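Local structure of acyl-CoA dehydrogenase (Bacillus anthracis, 3OWA) at residues Gly14-Phe17 with Leu18-Ile22; Pro419-Phe422 with Leu423-Met427; Ala475-Ala478 with Ala479-Tyr482. The protein probably uses its bound FAD to oxidise acyl-CoA thioesters, introducing a double bond between the alpha and beta carbons of the acyl chain. All blocks are in the same frame, centred on the assembly; numbering follows the deposited sequence.

Contact 1: Gly14-Phe17 with Leu18-Ile22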
ATOM      1  N   GLY A  14      25.722  -0.784 -19.723  1.00 55.45           N
ATOM      2  CA  GLY A  14      24.551  -1.189 -18.959  1.00 54.64           C
ATOM      3  C   GLY A  14      24.893  -2.255 -17.937  1.00 54.73           C
ATOM      4  O   GLY A  14      25.545  -3.252 -18.267  1.00 55.62           O
ATOM      5  N   GLY A  15      24.476  -2.027 -16.692  1.00 53.36           N
ATOM      6  CA  GLY A  15      24.708  -2.974 -15.611  1.00 53.37           C
ATOM      7  C   GLY A  15      26.089  -2.893 -14.970  1.00 54.04           C
ATOM      8  O   GLY A  15      26.364  -3.594 -14.004  1.00 54.43           O
ATOM      9  N   SER A  16      26.951  -2.023 -15.485  1.00 54.33           N
ATOM     10  CA  SER A  16      28.322  -1.939 -14.983  1.00 55.02           C
ATOM     11  C   SER A  16      28.413  -1.293 -13.601  1.00 54.70           C
ATOM     12  O   SER A  16      29.391  -1.525 -12.873  1.00 54.99           O
ATOM     13  CB  SER A  16      29.277  -1.281 -15.996  1.00 55.98           C
ATOM     14  OG  SER A  16      28.983   0.090 -16.229  1.00 55.48           O
ATOM     15  N   PHE A  17      27.397  -0.511 -13.225  1.00 53.05           N
ATOM     16  CA  PHE A  17      27.348   0.061 -11.876  1.00 52.44           C
ATOM     17  C   PHE A  17      27.534  -1.013 -10.790  1.00 52.96           C
ATOM     18  O   PHE A  17      27.970  -0.712  -9.691  1.00 53.57           O
ATOM     19  CB  PHE A  17      26.035   0.820 -11.634  1.00 51.05           C
ATOM     20  CG  PHE A  17      24.806  -0.063 -11.606  1.00 47.96           C
ATOM     21  CD1 PHE A  17      24.394  -0.679 -10.427  1.00 46.81           C
ATOM     22  CD2 PHE A  17      24.055  -0.276 -12.766  1.00 45.63           C
ATOM     23  CE1 PHE A  17      23.258  -1.502 -10.406  1.00 44.21           C
ATOM     24  CE2 PHE A  17      22.914  -1.086 -12.747  1.00 44.88           C
ATOM     25  CZ  PHE A  17      22.525  -1.704 -11.564  1.00 42.48           C
ATOM     26  N   LEU A  18      27.198  -2.255 -11.100  1.00 53.28           N
ATOM     27  CA  LEU A  18      27.266  -3.323 -10.129  1.00 54.38           C
ATOM     28  C   LEU A  18      28.706  -3.754  -9.797  1.00 56.71           C
ATOM     29  O   LEU A  18      28.961  -4.363  -8.748  1.00 56.64           O
ATOM     30  CB  LEU A  18      26.474  -4.530 -10.634  1.00 53.69           C
ATOM     31  CG  LEU A  18      26.536  -5.788  -9.755  1.00 54.99           C
ATOM     32  CD1 LEU A  18      26.100  -5.494  -8.320  1.00 52.25           C
ATOM     33  CD2 LEU A  18      25.726  -6.950 -10.352  1.00 54.31           C
ATOM     34  N   VAL A  19      29.634  -3.414 -10.683  1.00 58.93           N
ATOM     35  CA  VAL A  19      30.968  -4.019 -10.707  1.00 61.58           C
ATOM     36  C   VAL A  19      32.095  -2.977 -10.820  1.00 62.88           C
ATOM     37  O   VAL A  19      33.260  -3.275 -10.550  1.00 65.01           O
ATOM     38  CB  VAL A  19      31.019  -5.061 -11.867  1.00 62.15           C
ATOM     39  CG1 VAL A  19      32.380  -5.207 -12.436  1.00 64.98           C
ATOM     40  CG2 VAL A  19      30.498  -6.402 -11.406  1.00 63.09           C
ATOM     41  N   ASP A  20      31.755  -1.753 -11.206  1.00 62.84           N
ATOM     42  CA  ASP A  20      32.756  -0.714 -11.426  1.00 64.30           C
ATOM     43  C   ASP A  20      32.479   0.463 -10.523  1.00 63.84           C
ATOM     44  O   ASP A  20      31.338   0.693 -10.113  1.00 62.98           O
ATOM     45  CB  ASP A  20      32.757  -0.253 -12.890  1.00 64.87           C
ATOM     46  CG  ASP A  20      33.287  -1.321 -13.848  1.00 68.32           C
ATOM     47  OD1 ASP A  20      34.137  -2.145 -13.433  1.00 72.74           O
ATOM     48  OD2 ASP A  20      32.867  -1.336 -15.029  1.00 71.21           O
ATOM     49  N   GLU A  21      33.524   1.217 -10.224  1.00 64.34           N
ATOM     50  CA  GLU A  21      33.430   2.338  -9.308  1.00 64.37           C
ATOM     51  C   GLU A  21      33.010   3.574 -10.112  1.00 62.88           C
ATOM     52  O   GLU A  21      33.863   4.349 -10.548  1.00 64.64           O
ATOM     53  CB  GLU A  21      34.797   2.542  -8.626  1.00 66.17           C
ATOM     54  CG  GLU A  21      34.749   2.874  -7.144  1.00 70.01           C
ATOM     55  CD  GLU A  21      34.748   4.374  -6.873  1.00 75.04           C
ATOM     56  OE1 GLU A  21      33.919   5.103  -7.473  1.00 76.63           O
ATOM     57  OE2 GLU A  21      35.577   4.827  -6.050  1.00 77.79           O
ATOM     58  N   ILE A  22      31.706   3.752 -10.314  1.00 59.81           N
ATOM     59  CA  ILE A  22      31.191   4.864 -11.120  1.00 57.32           C
ATOM     60  C   ILE A  22      31.496   6.218 -10.474  1.00 57.24           C
ATOM     61  O   ILE A  22      31.429   6.372  -9.262  1.00 56.47           O
ATOM     62  CB  ILE A  22      29.662   4.741 -11.380  1.00 55.38           C
ATOM     63  CG1 ILE A  22      29.292   3.345 -11.912  1.00 52.22           C
ATOM     64  CG2 ILE A  22      29.163   5.904 -12.262  1.00 54.95           C
ATOM     65  CD1 ILE A  22      29.852   2.959 -13.279  1.00 52.40           C
TER
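Ile22 folds back over the turn so that its CG1 meets CA of Phe17 at 3.8 Å and CB at 4.1 Å, lying against the root of the phenylalanine and not its ring. The ring leaves on another course: with chi1 67° CG lies between the backbone N and the carbonyl carbon, one ring face receiving Gly15 O, offset toward the rim. Glycine suits position 15, whose phi is positive. Asp20 approaches from the far end of the turn, its OD2 3.7 Å from Ser16 CB, while the hydroxyl of Ser16 turns instead to Lys13 O. Under these side chains one carbonyl takes two amides: Ser16 O accepts Val19 N at 2.9 Å from above its plane and Asp20 N, also at 2.9 Å, on the extension of C=O but with its N-H bent (139°). A weak bond from Leu18 N to Gly15 O completes this short 3-10 turn. Leu18 rests on Leu503 and Phe17 on Val500 and Tyr504, all three on helix 490-520. The chemistry suggests a turn shaped by its own backbone bonds and secured by apolar packing and by Lys436 and Lys468, which bond the carbonyls of Val19 and Asp20.

Contact 2: Pro419-Phe422 with Leu423-Met427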
ATOM      1  N   PRO A 419      18.162 -10.460 -12.542  1.00 44.77           N
ATOM      2  CA  PRO A 419      19.366 -11.307 -12.401  1.00 46.56           C
ATOM      3  C   PRO A 419      19.795 -12.011 -13.680  1.00 48.54           C
ATOM      4  O   PRO A 419      20.989 -12.083 -13.947  1.00 50.12           O
ATOM      5  CB  PRO A 419      18.953 -12.340 -11.361  1.00 46.31           C
ATOM      6  CG  PRO A 419      17.825 -11.666 -10.592  1.00 45.68           C
ATOM      7  CD  PRO A 419      17.088 -10.886 -11.626  1.00 43.83           C
ATOM      8  N   GLY A 420      18.843 -12.512 -14.460  1.00 49.69           N
ATOM      9  CA  GLY A 420      19.142 -13.214 -15.724  1.00 51.78           C
ATOM     10  C   GLY A 420      19.774 -12.324 -16.771  1.00 52.82           C
ATOM     11  O   GLY A 420      20.670 -12.754 -17.497  1.00 54.63           O
ATOM     12  N   THR A 421      19.308 -11.081 -16.850  1.00 52.32           N
ATOM     13  CA  THR A 421      19.933 -10.060 -17.681  1.00 53.25           C
ATOM     14  C   THR A 421      21.409  -9.835 -17.317  1.00 55.27           C
ATOM     15  O   THR A 421      22.263  -9.761 -18.216  1.00 55.90           O
ATOM     16  CB  THR A 421      19.142  -8.760 -17.619  1.00 51.53           C
ATOM     17  OG1 THR A 421      17.796  -9.053 -17.979  1.00 52.04           O
ATOM     18  CG2 THR A 421      19.671  -7.748 -18.598  1.00 52.44           C
ATOM     19  N   PHE A 422      21.716  -9.745 -16.022  1.00 56.24           N
ATOM     20  CA  PHE A 422      23.116  -9.698 -15.579  1.00 58.72           C
ATOM     21  C   PHE A 422      23.911 -10.910 -16.054  1.00 61.87           C
ATOM     22  O   PHE A 422      25.005 -10.762 -16.608  1.00 63.11           O
ATOM     23  CB  PHE A 422      23.241  -9.537 -14.058  1.00 57.52           C
ATOM     24  CG  PHE A 422      23.194  -8.116 -13.603  1.00 53.29           C
ATOM     25  CD1 PHE A 422      24.247  -7.251 -13.891  1.00 51.17           C
ATOM     26  CD2 PHE A 422      22.097  -7.633 -12.890  1.00 49.62           C
ATOM     27  CE1 PHE A 422      24.224  -5.920 -13.482  1.00 50.20           C
ATOM     28  CE2 PHE A 422      22.049  -6.303 -12.468  1.00 48.65           C
ATOM     29  CZ  PHE A 422      23.124  -5.434 -12.763  1.00 49.13           C
ATOM     30  N   LEU A 423      23.350 -12.101 -15.867  1.00 64.58           N
ATOM     31  CA  LEU A 423      24.036 -13.345 -16.237  1.00 68.10           C
ATOM     32  C   LEU A 423      24.230 -13.488 -17.759  1.00 70.01           C
ATOM     33  O   LEU A 423      25.253 -14.010 -18.213  1.00 71.71           O
ATOM     34  CB  LEU A 423      23.290 -14.548 -15.644  1.00 68.28           C
ATOM     35  CG  LEU A 423      23.539 -15.009 -14.192  1.00 69.82           C
ATOM     36  CD1 LEU A 423      24.187 -13.962 -13.253  1.00 72.28           C
ATOM     37  CD2 LEU A 423      22.224 -15.503 -13.576  1.00 69.84           C
ATOM     38  N   ARG A 424      23.259 -13.011 -18.537  1.00 70.68           N
ATOM     39  CA  ARG A 424      23.339 -13.036 -19.992  1.00 72.43           C
ATOM     40  C   ARG A 424      24.415 -12.083 -20.482  1.00 73.25           C
ATOM     41  O   ARG A 424      25.094 -12.372 -21.468  1.00 75.07           O
ATOM     42  CB  ARG A 424      21.996 -12.686 -20.630  1.00 71.94           C
ATOM     43  CG  ARG A 424      21.740 -13.378 -21.961  1.00 75.39           C
ATOM     44  CD  ARG A 424      20.327 -13.137 -22.452  1.00 79.50           C
ATOM     45  NE  ARG A 424      19.781 -14.301 -23.164  1.00 84.23           N
ATOM     46  CZ  ARG A 424      18.524 -14.408 -23.609  1.00 85.55           C
ATOM     47  NH1 ARG A 424      18.138 -15.508 -24.241  1.00 86.83           N
ATOM     48  NH2 ARG A 424      17.647 -13.424 -23.430  1.00 85.39           N
ATOM     49  N   LYS A 425      24.582 -10.955 -19.798  1.00 72.64           N
ATOM     50  CA  LYS A 425      25.637 -10.016 -20.138  1.00 73.07           C
ATOM     51  C   LYS A 425      27.033 -10.566 -19.772  1.00 75.71           C
ATOM     52  O   LYS A 425      28.032 -10.231 -20.423  1.00 76.46           O
ATOM     53  CB  LYS A 425      25.387  -8.662 -19.486  1.00 71.68           C
ATOM     54  CG  LYS A 425      24.306  -7.835 -20.149  1.00 67.53           C
ATOM     55  CD  LYS A 425      24.062  -6.566 -19.363  1.00 62.75           C
ATOM     56  CE  LYS A 425      22.927  -5.738 -19.956  1.00 60.41           C
ATOM     57  NZ  LYS A 425      23.375  -4.941 -21.125  1.00 58.86           N
ATOM     58  N   ALA A 426      27.095 -11.406 -18.738  1.00 77.04           N
ATOM     59  CA  ALA A 426      28.337 -12.088 -18.361  1.00 79.43           C
ATOM     60  C   ALA A 426      28.730 -13.150 -19.402  1.00 81.41           C
ATOM     61  O   ALA A 426      29.915 -13.306 -19.711  1.00 82.53           O
ATOM     62  CB  ALA A 426      28.214 -12.706 -16.986  1.00 79.08           C
HETATM   63  N   MSE A 427      27.732 -13.860 -19.944  1.00 82.09           N
HETATM   64  CA  MSE A 427      27.939 -14.841 -21.032  1.00 83.81           C
HETATM   65  C   MSE A 427      28.454 -14.199 -22.327  1.00 84.52           C
HETATM   66  O   MSE A 427      29.421 -14.670 -22.924  1.00 85.88           O
HETATM   67  CB  MSE A 427      26.643 -15.604 -21.343  1.00 83.56           C
HETATM   68  CG  MSE A 427      26.167 -16.555 -20.258  1.00 84.33           C
HETATM   69 SE   MSE A 427      24.883 -17.804 -21.013  0.46 86.88          SE
HETATM   70  CE  MSE A 427      23.383 -16.586 -21.330  1.00 85.55           C
TER
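Arg424 N donates to Gly420 O at 2.8 Å, the shortest of four successive i to i+4 bonds that tie these two turns together. Leu423 N reaches Pro419 O at 3.0 Å, and the next two, Lys425 N to Thr421 O and Ala426 N to Phe422 O, are slightly longer. Pro419 can be accommodated because it only accepts here; having no N-H, it gives no bond to the preceding turn, and the helix kinks at that point. The hydroxyl of Thr421 bonds to a backbone carbonyl, Ile417 O, one turn back.

That choice of rotation, with chi1 -55°, places the methyl CG2 anti to the backbone N, where it runs alongside Lys425 and lies 4.1 Å from its CE. The lysine chain passes over Thr421 O, CG coming within 3.4 Å, and stays extended until it bends at its last torsion, from where NZ makes a weak bond to Glu356 O. Leu423 curls back over the preceding turn, its CD2 lying 3.7 Å from Pro419 O.

The side chain of Phe422 meets the following segment only through CB; its ring projects outward to Ile359, Val500 and Leu433 and to Phe17 and Leu18 of the N-terminal loop. A large flat apolar side chain suits this buried place, where it meets three helices and the N-terminal loop at once. Arg424, by contrast, sends its long chain away from the helix at an exposed position. The whole is the closing part of amphipathic helix 411-427, with one flank packed into the all-helical C-terminal region of the acyl-CoA dehydrogenase fold.

Contact 3: Ala475-Ala478 with Ala479-Tyr482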
ATOM      1  N   ALA A 475      24.454 -13.250  -5.526  1.00 50.99           N
ATOM      2  CA  ALA A 475      24.110 -13.670  -6.882  1.00 51.56           C
ATOM      3  C   ALA A 475      25.058 -14.792  -7.351  1.00 53.23           C
ATOM      4  O   ALA A 475      24.629 -15.781  -7.936  1.00 53.73           O
ATOM      5  CB  ALA A 475      24.137 -12.485  -7.832  1.00 50.57           C
ATOM      6  N   GLY A 476      26.343 -14.648  -7.060  1.00 54.60           N
ATOM      7  CA  GLY A 476      27.318 -15.678  -7.440  1.00 56.45           C
ATOM      8  C   GLY A 476      27.001 -17.005  -6.764  1.00 56.74           C
ATOM      9  O   GLY A 476      26.982 -18.058  -7.412  1.00 57.49           O
ATOM     10  N   LEU A 477      26.702 -16.941  -5.471  1.00 55.80           N
ATOM     11  CA  LEU A 477      26.447 -18.140  -4.692  1.00 56.71           C
ATOM     12  C   LEU A 477      25.208 -18.882  -5.139  1.00 56.43           C
ATOM     13  O   LEU A 477      25.204 -20.111  -5.163  1.00 56.79           O
ATOM     14  CB  LEU A 477      26.353 -17.802  -3.207  1.00 56.24           C
ATOM     15  CG  LEU A 477      27.710 -17.509  -2.579  1.00 58.61           C
ATOM     16  CD1 LEU A 477      27.544 -17.001  -1.158  1.00 60.46           C
ATOM     17  CD2 LEU A 477      28.598 -18.758  -2.599  1.00 60.80           C
ATOM     18  N   ALA A 478      24.161 -18.120  -5.475  1.00 55.50           N
ATOM     19  CA  ALA A 478      22.893 -18.674  -5.944  1.00 55.65           C
ATOM     20  C   ALA A 478      23.044 -19.331  -7.321  1.00 56.84           C
ATOM     21  O   ALA A 478      22.473 -20.405  -7.572  1.00 56.93           O
ATOM     22  CB  ALA A 478      21.858 -17.582  -6.012  1.00 53.79           C
ATOM     23  N   ALA A 479      23.790 -18.673  -8.210  1.00 57.84           N
ATOM     24  CA  ALA A 479      24.034 -19.212  -9.554  1.00 59.53           C
ATOM     25  C   ALA A 479      24.873 -20.481  -9.484  1.00 61.54           C
ATOM     26  O   ALA A 479      24.503 -21.506 -10.060  1.00 61.92           O
ATOM     27  CB  ALA A 479      24.682 -18.172 -10.453  1.00 59.55           C
ATOM     28  N   GLN A 480      25.969 -20.434  -8.731  1.00 63.21           N
ATOM     29  CA  GLN A 480      26.796 -21.630  -8.541  1.00 66.02           C
ATOM     30  C   GLN A 480      26.021 -22.792  -7.890  1.00 66.23           C
ATOM     31  O   GLN A 480      26.328 -23.960  -8.123  1.00 67.40           O
ATOM     32  CB  GLN A 480      28.096 -21.315  -7.784  1.00 66.87           C
ATOM     33  CG  GLN A 480      28.021 -21.380  -6.267  1.00 69.50           C
ATOM     34  CD  GLN A 480      29.312 -21.921  -5.629  1.00 74.65           C
ATOM     35  OE1 GLN A 480      30.290 -22.212  -6.321  1.00 77.81           O
ATOM     36  NE2 GLN A 480      29.308 -22.062  -4.307  1.00 75.07           N
ATOM     37  N   LYS A 481      25.004 -22.469  -7.098  1.00 65.24           N
ATOM     38  CA  LYS A 481      24.195 -23.492  -6.426  1.00 64.97           C
ATOM     39  C   LYS A 481      23.138 -24.159  -7.331  1.00 64.28           C
ATOM     40  O   LYS A 481      23.020 -25.381  -7.344  1.00 64.85           O
ATOM     41  CB  LYS A 481      23.531 -22.890  -5.190  1.00 63.97           C
ATOM     42  CG  LYS A 481      23.092 -23.889  -4.133  1.00 65.65           C
ATOM     43  CD  LYS A 481      21.777 -24.570  -4.479  1.00 67.78           C
ATOM     44  CE  LYS A 481      20.987 -24.958  -3.237  1.00 67.46           C
ATOM     45  NZ  LYS A 481      21.573 -26.092  -2.478  1.00 70.59           N
ATOM     46  N   TYR A 482      22.366 -23.368  -8.076  1.00 62.86           N
ATOM     47  CA  TYR A 482      21.259 -23.925  -8.865  1.00 62.20           C
ATOM     48  C   TYR A 482      21.587 -24.081 -10.329  1.00 63.48           C
ATOM     49  O   TYR A 482      20.920 -24.835 -11.045  1.00 64.07           O
ATOM     50  CB  TYR A 482      20.003 -23.082  -8.706  1.00 60.69           C
ATOM     51  CG  TYR A 482      19.364 -23.248  -7.361  1.00 58.02           C
ATOM     52  CD1 TYR A 482      18.550 -24.352  -7.089  1.00 55.72           C
ATOM     53  CD2 TYR A 482      19.588 -22.318  -6.350  1.00 55.87           C
ATOM     54  CE1 TYR A 482      17.970 -24.517  -5.847  1.00 56.11           C
ATOM     55  CE2 TYR A 482      19.012 -22.468  -5.105  1.00 56.22           C
ATOM     56  CZ  TYR A 482      18.202 -23.571  -4.857  1.00 56.68           C
ATOM     57  OH  TYR A 482      17.622 -23.726  -3.615  1.00 58.71           O
TER
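Ala475 to Tyr482 form the last two turns of helix 458-482, held by i to i+4 bonds whose quality changes along the way. Gln480 N points almost straight at Gly476 O, at 2.9 Å and with an N-H...O angle of 171°, and Ala479 N to Ala475 O is similarly sound. At Lys481 the pattern loosens: its N bonds weakly to Leu477 O at 3.1 Å and weakly to Ala478 O as well. Ala478 O also receives Tyr482 N at 3.0 Å, a sound bond at the final residue.

Among the side chains, Leu477 and Gln480 lie side by side and point the same way, CD2 of the leucine 3.8 Å from NE2 of the amide. A chi1 of 88° swings the glutamine CG over the preceding turn, 3.3 Å from Leu477 O. Lys481 lays its aliphatic CD over the centre of one face of the Tyr482 ring, 3.5 Å above the plane, and Ala478 O meets that ring at its edge. Small residues suit the inner flank, where Ala475 packs on Ile496 and Ala478 on Ile492 of helix 490-520. On another side Leu477 touches Leu551 and Lys481 touches Val554, so the helix end packs against helix 490-520 and helix 526-554, Tyr482 touching both (Ile492 and Val554), while Gln480 and Lys481 are exposed.

Along the chain the three contacts follow in series, from the loop ahead of helix 35-52 (contact 1) to the ends of helix 411-427 (contact 2) and helix 458-482 (contact 3). Contacts 1 and 2 have centres about 13 Å apart and touch directly, the Phe422 ring reaching Gly15 O and the Lys425 chain Gly14 O. Contact 3 lies about 13 Å from contact 2 and about 20 Å from contact 1, centre to centre, without touching either. Helix 490-520 is their shared neighbour, with Ile496 packing against both Pro419 and Ala475, and Val500 against Phe17 and Phe422. The N-terminal segment is thereby joined to the helical C-terminal part of the protein.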